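Local coordinates for exodeoxyribonuclease III (Archaeoglobus fulgidus, PDB 2VOA), which probably cleaves DNA at abasic sites as a metal-dependent AP endonuclease and, like its relatives, may also act as a 3'-5' exonuclease on double-stranded DNA, at residues K37-K42 with G59-N64; V66-L71 with V101-V106. The protein carries 1 engineered substitution. All blocks are in the same frame, centred on the assembly; numbering follows the deposited sequence.

Both contacts use strand 63-70, which enters contact 1 (37-42 with 59-64) at its start and contact 2 (66-71 with 101-106) further along; their centres lie about 14 Å apart. Contact 1 is a surface contact at the DNA, its centre about 17 Å from that of the chain, whereas contact 2 is buried between the two sheets, its centre about 8 Å from that of the chain. They touch where N64 OD1 packs 3.3 Å from Y105 CE2. Both also border the predicted metal site: the side chains of K37 and Y105 each come within about 3 Å of that of E35. Contact 1 meets DNA chain C, and Y105 of contact 2 packs on a DNA sugar.

Contact 1 of 2, residues K37-K42 with G59-N64; sequences KVENRK and GSKGRN. With nucleotides of chain C.
K37 and N40 hold the loop that follows strand 30-34 against the tip of a beta hairpin, the turn between strands 54-60 and 63-70 at the DNA-facing rim of this DNase I-like fold. At one end K37 N donates to N64 O over 2.9 Å; the donor lies in the carbonyl plane at a C=O...N angle of 157°. The K37 side chain starts across the turn, with CB 3.8 Å from G62 O, then extends away to a hydrogen bond with N10. At the other end N40 meets both polar atoms of the G59 backbone. With CG beside its own backbone N (chi1 -61°), N40 brings OD1 to 2.8 Å from G59 N, which is tilted 22° from the amide carbonyl plane, while N40 N makes a weak bond to G59 O. Replacing N40 by an alanine would probably leave G59 N without its side-chain acceptor and the direct link between the two residues reduced to the weak backbone bond. Between these ends the E39 and K61 side chains run side by side, and E39 CB packs on the turn backbone at K61 N; E39 N is buried here without a partner.

Waters form the next shell. One accepts from V38 N and lies within bonding distance of S60 O and R63 O, bridging loop and hairpin. Another accepts from G62 N and reaches E39 OE1 and OP1 of DT5 of chain C, so it relays the turn to a DNA phosphate. G62 lies against the DNA backbone, its CA 3.5 Å from O3' of DG4 of chain C. Bends at chi3 and chi4 bring the K61 chain along the DT5 sugar-phosphate backbone, where NZ makes a weak 3.4 Å hydrogen bond to O3' of DT5 of chain C.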
ATOM      1  N   LYS A  37       2.642  15.816   3.734  1.00 27.99           N
ATOM      2  CA  LYS A  37       1.467  15.641   2.869  1.00 28.65           C
ATOM      3  C   LYS A  37       0.201  15.298   3.667  1.00 28.36           C
ATOM      4  O   LYS A  37      -0.543  14.313   3.385  1.00 29.07           O
ATOM      5  CB  LYS A  37       1.743  14.605   1.772  1.00 29.05           C
ATOM      6  CG  LYS A  37       2.822  15.016   0.796  1.00 30.94           C
ATOM      7  CD  LYS A  37       3.115  13.913  -0.205  1.00 32.07           C
ATOM      8  CE  LYS A  37       4.224  14.386  -1.132  1.00 35.24           C
ATOM      9  NZ  LYS A  37       4.606  13.365  -2.131  1.00 39.07           N
ATOM     10  N   VAL A  38      -0.063  16.116   4.684  1.00 28.57           N
ATOM     11  CA  VAL A  38      -1.244  15.870   5.529  1.00 29.09           C
ATOM     12  C   VAL A  38      -1.750  17.169   6.149  1.00 29.19           C
ATOM     13  O   VAL A  38      -0.957  18.037   6.511  1.00 28.53           O
ATOM     14  CB  VAL A  38      -0.923  14.793   6.628  1.00 28.88           C
ATOM     15  CG1 VAL A  38       0.120  15.301   7.629  1.00 29.72           C
ATOM     16  CG2 VAL A  38      -2.199  14.306   7.319  1.00 29.55           C
ATOM     17  N   GLU A  39      -3.074  17.316   6.232  1.00 29.98           N
ATOM     18  CA  GLU A  39      -3.628  18.461   6.936  1.00 31.15           C
ATOM     19  C   GLU A  39      -3.395  18.267   8.428  1.00 31.29           C
ATOM     20  O   GLU A  39      -3.361  17.124   8.918  1.00 31.82           O
ATOM     21  CB  GLU A  39      -5.116  18.660   6.615  1.00 31.98           C
ATOM     22  CG  GLU A  39      -5.983  17.452   6.880  1.00 33.61           C
ATOM     23  CD  GLU A  39      -6.095  16.498   5.687  1.00 36.90           C
ATOM     24  OE1 GLU A  39      -5.065  15.895   5.279  1.00 36.51           O
ATOM     25  OE2 GLU A  39      -7.245  16.322   5.199  1.00 39.54           O
ATOM     26  N   ASN A  40      -3.206  19.378   9.139  1.00 31.69           N
ATOM     27  CA  ASN A  40      -2.939  19.348  10.590  1.00 31.81           C
ATOM     28  C   ASN A  40      -3.867  18.426  11.389  1.00 31.42           C
ATOM     29  O   ASN A  40      -3.393  17.636  12.202  1.00 31.95           O
ATOM     30  CB  ASN A  40      -2.950  20.762  11.187  1.00 32.14           C
ATOM     31  CG  ASN A  40      -1.884  21.655  10.590  1.00 31.71           C
ATOM     32  OD1 ASN A  40      -0.927  21.175   9.987  1.00 29.67           O
ATOM     33  ND2 ASN A  40      -2.047  22.972  10.755  1.00 31.22           N
ATOM     34  N   ARG A  41      -5.177  18.505  11.146  1.00 31.51           N
ATOM     35  CA  ARG A  41      -6.147  17.694  11.902  1.00 30.93           C
ATOM     36  C   ARG A  41      -6.030  16.168  11.685  1.00 30.75           C
ATOM     37  O   ARG A  41      -6.636  15.377  12.428  1.00 31.07           O
ATOM     38  CB  ARG A  41      -7.572  18.174  11.611  1.00 30.33           C
ATOM     39  CG  ARG A  41      -8.029  17.948  10.192  1.00 31.92           C
ATOM     40  CD  ARG A  41      -9.493  18.340  10.027  1.00 37.16           C
ATOM     41  NE  ARG A  41      -9.985  17.992   8.698  1.00 40.49           N
ATOM     42  CZ  ARG A  41     -10.646  16.875   8.408  1.00 41.13           C
ATOM     43  NH1 ARG A  41     -10.897  15.975   9.349  1.00 40.66           N
ATOM     44  NH2 ARG A  41     -11.048  16.657   7.163  1.00 43.12           N
ATOM     45  N   LYS A  42      -5.264  15.763  10.671  1.00 30.54           N
ATOM     46  CA  LYS A  42      -5.018  14.343  10.382  1.00 31.06           C
ATOM     47  C   LYS A  42      -3.544  13.945  10.597  1.00 31.09           C
ATOM     48  O   LYS A  42      -3.135  12.811  10.303  1.00 31.57           O
ATOM     49  CB  LYS A  42      -5.448  13.996   8.955  1.00 30.95           C
ATOM     50  CG  LYS A  42      -6.932  14.139   8.676  1.00 31.35           C
ATOM     51  CD  LYS A  42      -7.291  13.563   7.321  1.00 33.15           C
ATOM     52  CE  LYS A  42      -8.794  13.677   7.071  1.00 34.36           C
ATOM     53  NZ  LYS A  42      -9.250  12.940   5.853  1.00 37.13           N
ATOM     54  N   GLY A  59       0.732  21.820   7.779  1.00 30.86           N
ATOM     55  CA  GLY A  59       0.493  21.271   6.465  1.00 32.48           C
ATOM     56  C   GLY A  59      -0.953  21.410   6.062  1.00 33.34           C
ATOM     57  O   GLY A  59      -1.842  21.588   6.912  1.00 34.76           O
ATOM     58  N   SER A  60      -1.193  21.336   4.761  1.00 33.92           N
ATOM     59  CA  SER A  60      -2.553  21.243   4.248  1.00 34.36           C
ATOM     60  C   SER A  60      -2.768  19.936   3.490  1.00 33.87           C
ATOM     61  O   SER A  60      -1.858  19.128   3.339  1.00 32.78           O
ATOM     62  CB  SER A  60      -2.921  22.455   3.383  1.00 35.28           C
ATOM     63  OG  SER A  60      -3.364  23.538   4.189  1.00 37.03           O
ATOM     64  N   LYS A  61      -3.998  19.733   3.026  1.00 33.60           N
ATOM     65  CA  LYS A  61      -4.345  18.500   2.348  1.00 33.68           C
ATOM     66  C   LYS A  61      -3.443  18.162   1.162  1.00 33.18           C
ATOM     67  O   LYS A  61      -3.231  18.984   0.263  1.00 32.92           O
ATOM     68  CB  LYS A  61      -5.800  18.544   1.865  1.00 34.20           C
ATOM     69  CG  LYS A  61      -6.263  17.214   1.292  1.00 35.79           C
ATOM     70  CD  LYS A  61      -7.721  17.246   0.864  1.00 35.94           C
ATOM     71  CE  LYS A  61      -7.979  18.311  -0.192  1.00 38.87           C
ATOM     72  NZ  LYS A  61      -7.123  18.166  -1.411  1.00 40.95           N
ATOM     73  N   GLY A  62      -2.898  16.951   1.188  1.00 32.95           N
ATOM     74  CA  GLY A  62      -2.330  16.337  -0.005  1.00 33.06           C
ATOM     75  C   GLY A  62      -0.914  16.636  -0.451  1.00 33.11           C
ATOM     76  O   GLY A  62      -0.321  15.823  -1.154  1.00 33.21           O
ATOM     77  N   ARG A  63      -0.353  17.778  -0.051  1.00 32.87           N
ATOM     78  CA  ARG A  63       0.913  18.239  -0.638  1.00 33.08           C
ATOM     79  C   ARG A  63       1.717  19.049   0.359  1.00 31.32           C
ATOM     80  O   ARG A  63       1.162  19.540   1.352  1.00 30.53           O
ATOM     81  CB  ARG A  63       0.647  19.113  -1.865  1.00 33.46           C
ATOM     82  CG  ARG A  63      -0.334  20.251  -1.595  1.00 36.98           C
ATOM     83  CD  ARG A  63      -0.662  21.072  -2.847  1.00 37.72           C
ATOM     84  NE  ARG A  63      -0.170  22.450  -2.742  1.00 45.88           N
ATOM     85  CZ  ARG A  63      -0.926  23.509  -2.447  1.00 48.80           C
ATOM     86  NH1 ARG A  63      -2.237  23.374  -2.234  1.00 49.72           N
ATOM     87  NH2 ARG A  63      -0.367  24.717  -2.371  1.00 50.85           N
ATOM     88  N   ASN A  64       3.006  19.219   0.066  1.00 30.37           N
ATOM     89  CA  ASN A  64       3.904  19.958   0.943  1.00 29.61           C
ATOM     90  C   ASN A  64       3.818  19.429   2.370  1.00 28.94           C
ATOM     91  O   ASN A  64       3.677  18.213   2.540  1.00 28.83           O
ATOM     92  CB  ASN A  64       3.602  21.459   0.869  1.00 28.41           C
ATOM     93  CG  ASN A  64       3.654  21.978  -0.555  1.00 31.43           C
ATOM     94  OD1 ASN A  64       4.455  21.496  -1.369  1.00 32.56           O
ATOM     95  ND2 ASN A  64       2.827  22.970  -0.858  1.00 31.07           N
TER
ATOM     96  P    DT C   5      -4.960  12.769   0.050  1.00 29.05           P
ATOM     97  OP1  DT C   5      -5.364  13.611   1.199  1.00 28.25           O
ATOM     98  OP2  DT C   5      -5.184  11.316   0.037  1.00 31.02           O
ATOM     99  O5'  DT C   5      -5.620  13.376  -1.285  1.00 28.16           O
ATOM    100  C5'  DT C   5      -5.627  14.763  -1.582  1.00 28.55           C
ATOM    101  C4'  DT C   5      -6.263  14.968  -2.951  1.00 28.53           C
ATOM    102  O4'  DT C   5      -5.510  14.255  -3.960  1.00 28.76           O
ATOM    103  C3'  DT C   5      -7.663  14.385  -3.059  1.00 28.62           C
ATOM    104  O3'  DT C   5      -8.579  15.357  -2.599  1.00 29.29           O
ATOM    105  C2'  DT C   5      -7.819  14.176  -4.559  1.00 28.74           C
ATOM    106  C1'  DT C   5      -6.406  13.787  -4.961  1.00 29.83           C
ATOM    107  N1   DT C   5      -6.214  12.328  -5.170  1.00 28.69           N
ATOM    108  C2   DT C   5      -6.591  11.786  -6.385  1.00 28.91           C
ATOM    109  O2   DT C   5      -7.088  12.429  -7.293  1.00 29.19           O
ATOM    110  N3   DT C   5      -6.353  10.440  -6.484  1.00 30.14           N
ATOM    111  C4   DT C   5      -5.791   9.619  -5.530  1.00 29.44           C
ATOM    112  O4   DT C   5      -5.643   8.427  -5.747  1.00 32.21           O
ATOM    113  C5   DT C   5      -5.423  10.247  -4.278  1.00 28.22           C
ATOM    114  C7   DT C   5      -5.047   9.446  -3.060  1.00 29.20           C
ATOM    115  C6   DT C   5      -5.655  11.556  -4.174  1.00 27.44           C
ATOM    116  P    DG C   4      -0.222   8.730   0.417  1.00 29.18           P
ATOM    117  OP1  DG C   4      -0.240   8.743   1.895  1.00 26.98           O
ATOM    118  OP2  DG C   4      -0.683   7.524  -0.324  1.00 30.64           O
ATOM    119  O5'  DG C   4      -1.077   9.974  -0.103  1.00 29.83           O
ATOM    120  C5'  DG C   4      -0.736  11.304   0.318  1.00 30.73           C
ATOM    121  C4'  DG C   4      -1.164  12.335  -0.712  1.00 28.99           C
ATOM    122  O4'  DG C   4      -0.466  12.098  -1.947  1.00 28.63           O
ATOM    123  C3'  DG C   4      -2.641  12.310  -1.100  1.00 27.26           C
ATOM    124  O3'  DG C   4      -3.379  13.049  -0.155  1.00 27.67           O
ATOM    125  C2'  DG C   4      -2.588  13.028  -2.455  1.00 27.29           C
ATOM    126  C1'  DG C   4      -1.312  12.422  -3.046  1.00 28.59           C
ATOM    127  N9   DG C   4      -1.553  11.234  -3.883  1.00 27.43           N
ATOM    128  C8   DG C   4      -1.256   9.914  -3.601  1.00 27.84           C
ATOM    129  N7   DG C   4      -1.578   9.083  -4.560  1.00 27.94           N
ATOM    130  C5   DG C   4      -2.147   9.895  -5.561  1.00 28.01           C
ATOM    131  C6   DG C   4      -2.698   9.581  -6.843  1.00 29.14           C
ATOM    132  O6   DG C   4      -2.811   8.462  -7.383  1.00 29.84           O
ATOM    133  N1   DG C   4      -3.175  10.707  -7.529  1.00 28.69           N
ATOM    134  C2   DG C   4      -3.102  12.001  -7.035  1.00 28.68           C
ATOM    135  N2   DG C   4      -3.596  12.986  -7.814  1.00 27.56           N
ATOM    136  N3   DG C   4      -2.590  12.303  -5.839  1.00 28.42           N
ATOM    137  C4   DG C   4      -2.121  11.216  -5.156  1.00 28.22           C
TER
HETATM  138  O   HOH W   1       0.838  18.899   4.149  1.00 23.46           O
HETATM  139  O   HOH W   2      -3.696  14.820   2.830  1.00 39.93           O
HETATM  140  O   HOH W   3      -4.205  22.079   7.840  1.00 38.76           O

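Contact 2 of 2, residues V66-L71 with V101-V106; sequences VAIASL and VINTYV
In the interior of the beta sandwich, V66 and I68 of strand 63-70 face V101, N103 and Y105 of strand 99-105. The segment axes approach to 7.5 Å at 146° between their N-to-C directions, a spacing too wide for backbone pairing within one sheet. V66 CG1 lies beside its own backbone N and packs on Y105 CB at 3.8 Å. Further along, I68 and V101 run antiparallel alongside one another, with CD1 of I68 4.0 Å from CG1 of V101.

These contacts join the two mixed sheets of the DNase I-like alpha/beta sandwich, and the amide of N103 is set among the apolar side chains. A chi1 of 174° puts its CG opposite the backbone N and sends the amide across to the facing strand, where ND2 lies 3.9 Å from V66 CB and 4.0 Å from I68 CG1. The same nitrogen lies 2.9 Å from A67 O and donates to M33 O, while OD1 accepts from NE2 of Q34; the buried amide is thereby satisfied at both ends, which should fix its rotation.

Y105, predicted to belong to the active site, meets V66 through its CB: the end of the side chain leads away from strand 63-70, and the side chain touches E35, N148 and a sugar of the bound DNA.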
ATOM      1  N   VAL A  66       5.274  20.264   6.623  1.00 26.85           N
ATOM      2  CA  VAL A  66       6.535  20.175   7.378  1.00 27.20           C
ATOM      3  C   VAL A  66       6.205  19.875   8.854  1.00 27.08           C
ATOM      4  O   VAL A  66       5.123  20.198   9.332  1.00 28.00           O
ATOM      5  CB  VAL A  66       7.346  21.502   7.285  1.00 27.51           C
ATOM      6  CG1 VAL A  66       7.982  21.679   5.892  1.00 29.05           C
ATOM      7  CG2 VAL A  66       6.493  22.734   7.661  1.00 28.64           C
ATOM      8  N   ALA A  67       7.126  19.246   9.563  1.00 27.35           N
ATOM      9  CA  ALA A  67       6.904  18.912  10.980  1.00 27.44           C
ATOM     10  C   ALA A  67       8.273  18.847  11.643  1.00 28.45           C
ATOM     11  O   ALA A  67       9.298  18.699  10.943  1.00 28.93           O
ATOM     12  CB  ALA A  67       6.173  17.572  11.093  1.00 27.02           C
ATOM     13  N   ILE A  68       8.302  19.008  12.975  1.00 28.81           N
ATOM     14  CA  ILE A  68       9.537  18.755  13.732  1.00 28.08           C
ATOM     15  C   ILE A  68       9.155  17.883  14.933  1.00 28.63           C
ATOM     16  O   ILE A  68       8.236  18.231  15.692  1.00 27.54           O
ATOM     17  CB  ILE A  68      10.202  20.050  14.254  1.00 28.48           C
ATOM     18  CG1 ILE A  68      10.368  21.087  13.139  1.00 29.88           C
ATOM     19  CG2 ILE A  68      11.559  19.715  14.986  1.00 28.24           C
ATOM     20  CD1 ILE A  68      10.647  22.508  13.703  1.00 28.33           C
ATOM     21  N   ALA A  69       9.828  16.738  15.047  1.00 28.49           N
ATOM     22  CA  ALA A  69       9.723  15.865  16.236  1.00 28.80           C
ATOM     23  C   ALA A  69      10.924  16.108  17.162  1.00 29.06           C
ATOM     24  O   ALA A  69      12.057  16.347  16.691  1.00 29.32           O
ATOM     25  CB  ALA A  69       9.641  14.403  15.808  1.00 29.22           C
ATOM     26  N   SER A  70      10.685  16.081  18.468  1.00 28.19           N
ATOM     27  CA  SER A  70      11.759  16.349  19.417  1.00 28.71           C
ATOM     28  C   SER A  70      11.534  15.737  20.783  1.00 28.66           C
ATOM     29  O   SER A  70      10.387  15.463  21.186  1.00 27.40           O
ATOM     30  CB  SER A  70      12.003  17.863  19.538  1.00 28.12           C
ATOM     31  OG  SER A  70      10.844  18.553  20.001  1.00 29.02           O
ATOM     32  N   LEU A  71      12.634  15.497  21.492  1.00 28.23           N
ATOM     33  CA  LEU A  71      12.551  14.969  22.848  1.00 29.06           C
ATOM     34  C   LEU A  71      12.060  16.056  23.815  1.00 29.51           C
ATOM     35  O   LEU A  71      11.270  15.790  24.726  1.00 30.95           O
ATOM     36  CB  LEU A  71      13.916  14.409  23.284  1.00 28.69           C
ATOM     37  CG  LEU A  71      14.383  13.185  22.476  1.00 30.59           C
ATOM     38  CD1 LEU A  71      15.824  12.825  22.843  1.00 30.71           C
ATOM     39  CD2 LEU A  71      13.449  11.980  22.658  1.00 30.92           C
ATOM     40  N   VAL A 101      15.371  26.408  15.592  1.00 28.14           N
ATOM     41  CA  VAL A 101      15.270  25.454  14.468  1.00 28.66           C
ATOM     42  C   VAL A 101      14.347  25.974  13.393  1.00 28.74           C
ATOM     43  O   VAL A 101      13.190  26.283  13.665  1.00 28.83           O
ATOM     44  CB  VAL A 101      14.728  24.073  14.930  1.00 27.90           C
ATOM     45  CG1 VAL A 101      14.639  23.101  13.732  1.00 30.70           C
ATOM     46  CG2 VAL A 101      15.642  23.475  16.015  1.00 30.53           C
ATOM     47  N   ILE A 102      14.863  26.056  12.171  1.00 29.10           N
ATOM     48  CA  ILE A 102      14.048  26.508  11.019  1.00 28.97           C
ATOM     49  C   ILE A 102      14.017  25.368   9.992  1.00 29.09           C
ATOM     50  O   ILE A 102      15.048  25.004   9.461  1.00 29.67           O
ATOM     51  CB  ILE A 102      14.612  27.789  10.343  1.00 28.85           C
ATOM     52  CG1 ILE A 102      14.972  28.874  11.369  1.00 31.65           C
ATOM     53  CG2 ILE A 102      13.617  28.306   9.290  1.00 28.56           C
ATOM     54  CD1 ILE A 102      16.485  28.997  11.662  1.00 34.07           C
ATOM     55  N   ASN A 103      12.826  24.829   9.716  1.00 28.06           N
ATOM     56  CA  ASN A 103      12.664  23.673   8.831  1.00 28.39           C
ATOM     57  C   ASN A 103      11.914  24.105   7.577  1.00 28.37           C
ATOM     58  O   ASN A 103      10.765  24.514   7.655  1.00 28.21           O
ATOM     59  CB  ASN A 103      11.875  22.583   9.555  1.00 28.25           C
ATOM     60  CG  ASN A 103      11.528  21.389   8.661  1.00 29.27           C
ATOM     61  OD1 ASN A 103      12.137  21.170   7.600  1.00 30.93           O
ATOM     62  ND2 ASN A 103      10.577  20.551   9.155  1.00 29.25           N
ATOM     63  N   THR A 104      12.585  24.041   6.426  1.00 29.25           N
ATOM     64  CA  THR A 104      12.004  24.503   5.160  1.00 29.17           C
ATOM     65  C   THR A 104      11.860  23.380   4.132  1.00 29.79           C
ATOM     66  O   THR A 104      12.753  22.499   3.998  1.00 29.71           O
ATOM     67  CB  THR A 104      12.863  25.627   4.480  1.00 29.99           C
ATOM     68  OG1 THR A 104      14.172  25.118   4.236  1.00 29.41           O
ATOM     69  CG2 THR A 104      12.977  26.866   5.356  1.00 30.79           C
ATOM     70  N   TYR A 105      10.765  23.449   3.375  1.00 29.19           N
ATOM     71  CA  TYR A 105      10.591  22.646   2.194  1.00 28.86           C
ATOM     72  C   TYR A 105      10.487  23.636   1.033  1.00 28.42           C
ATOM     73  O   TYR A 105       9.418  24.210   0.773  1.00 29.04           O
ATOM     74  CB  TYR A 105       9.345  21.733   2.301  1.00 29.83           C
ATOM     75  CG  TYR A 105       9.060  21.001   1.027  1.00 30.59           C
ATOM     76  CD1 TYR A 105      10.079  20.286   0.373  1.00 31.26           C
ATOM     77  CD2 TYR A 105       7.783  21.041   0.437  1.00 32.42           C
ATOM     78  CE1 TYR A 105       9.845  19.630  -0.827  1.00 31.29           C
ATOM     79  CE2 TYR A 105       7.524  20.385  -0.763  1.00 33.33           C
ATOM     80  CZ  TYR A 105       8.562  19.695  -1.399  1.00 33.24           C
ATOM     81  OH  TYR A 105       8.324  19.053  -2.590  1.00 37.66           O
ATOM     82  N   VAL A 106      11.630  23.903   0.402  1.00 28.70           N
ATOM     83  CA  VAL A 106      11.732  24.930  -0.640  1.00 28.86           C
ATOM     84  C   VAL A 106      10.979  24.499  -1.895  1.00 28.66           C
ATOM     85  O   VAL A 106      11.026  23.343  -2.267  1.00 28.96           O
ATOM     86  CB  VAL A 106      13.228  25.190  -0.923  1.00 28.53           C
ATOM     87  CG1 VAL A 106      13.424  26.117  -2.130  1.00 29.75           C
ATOM     88  CG2 VAL A 106      13.917  25.749   0.357  1.00 29.96           C
TER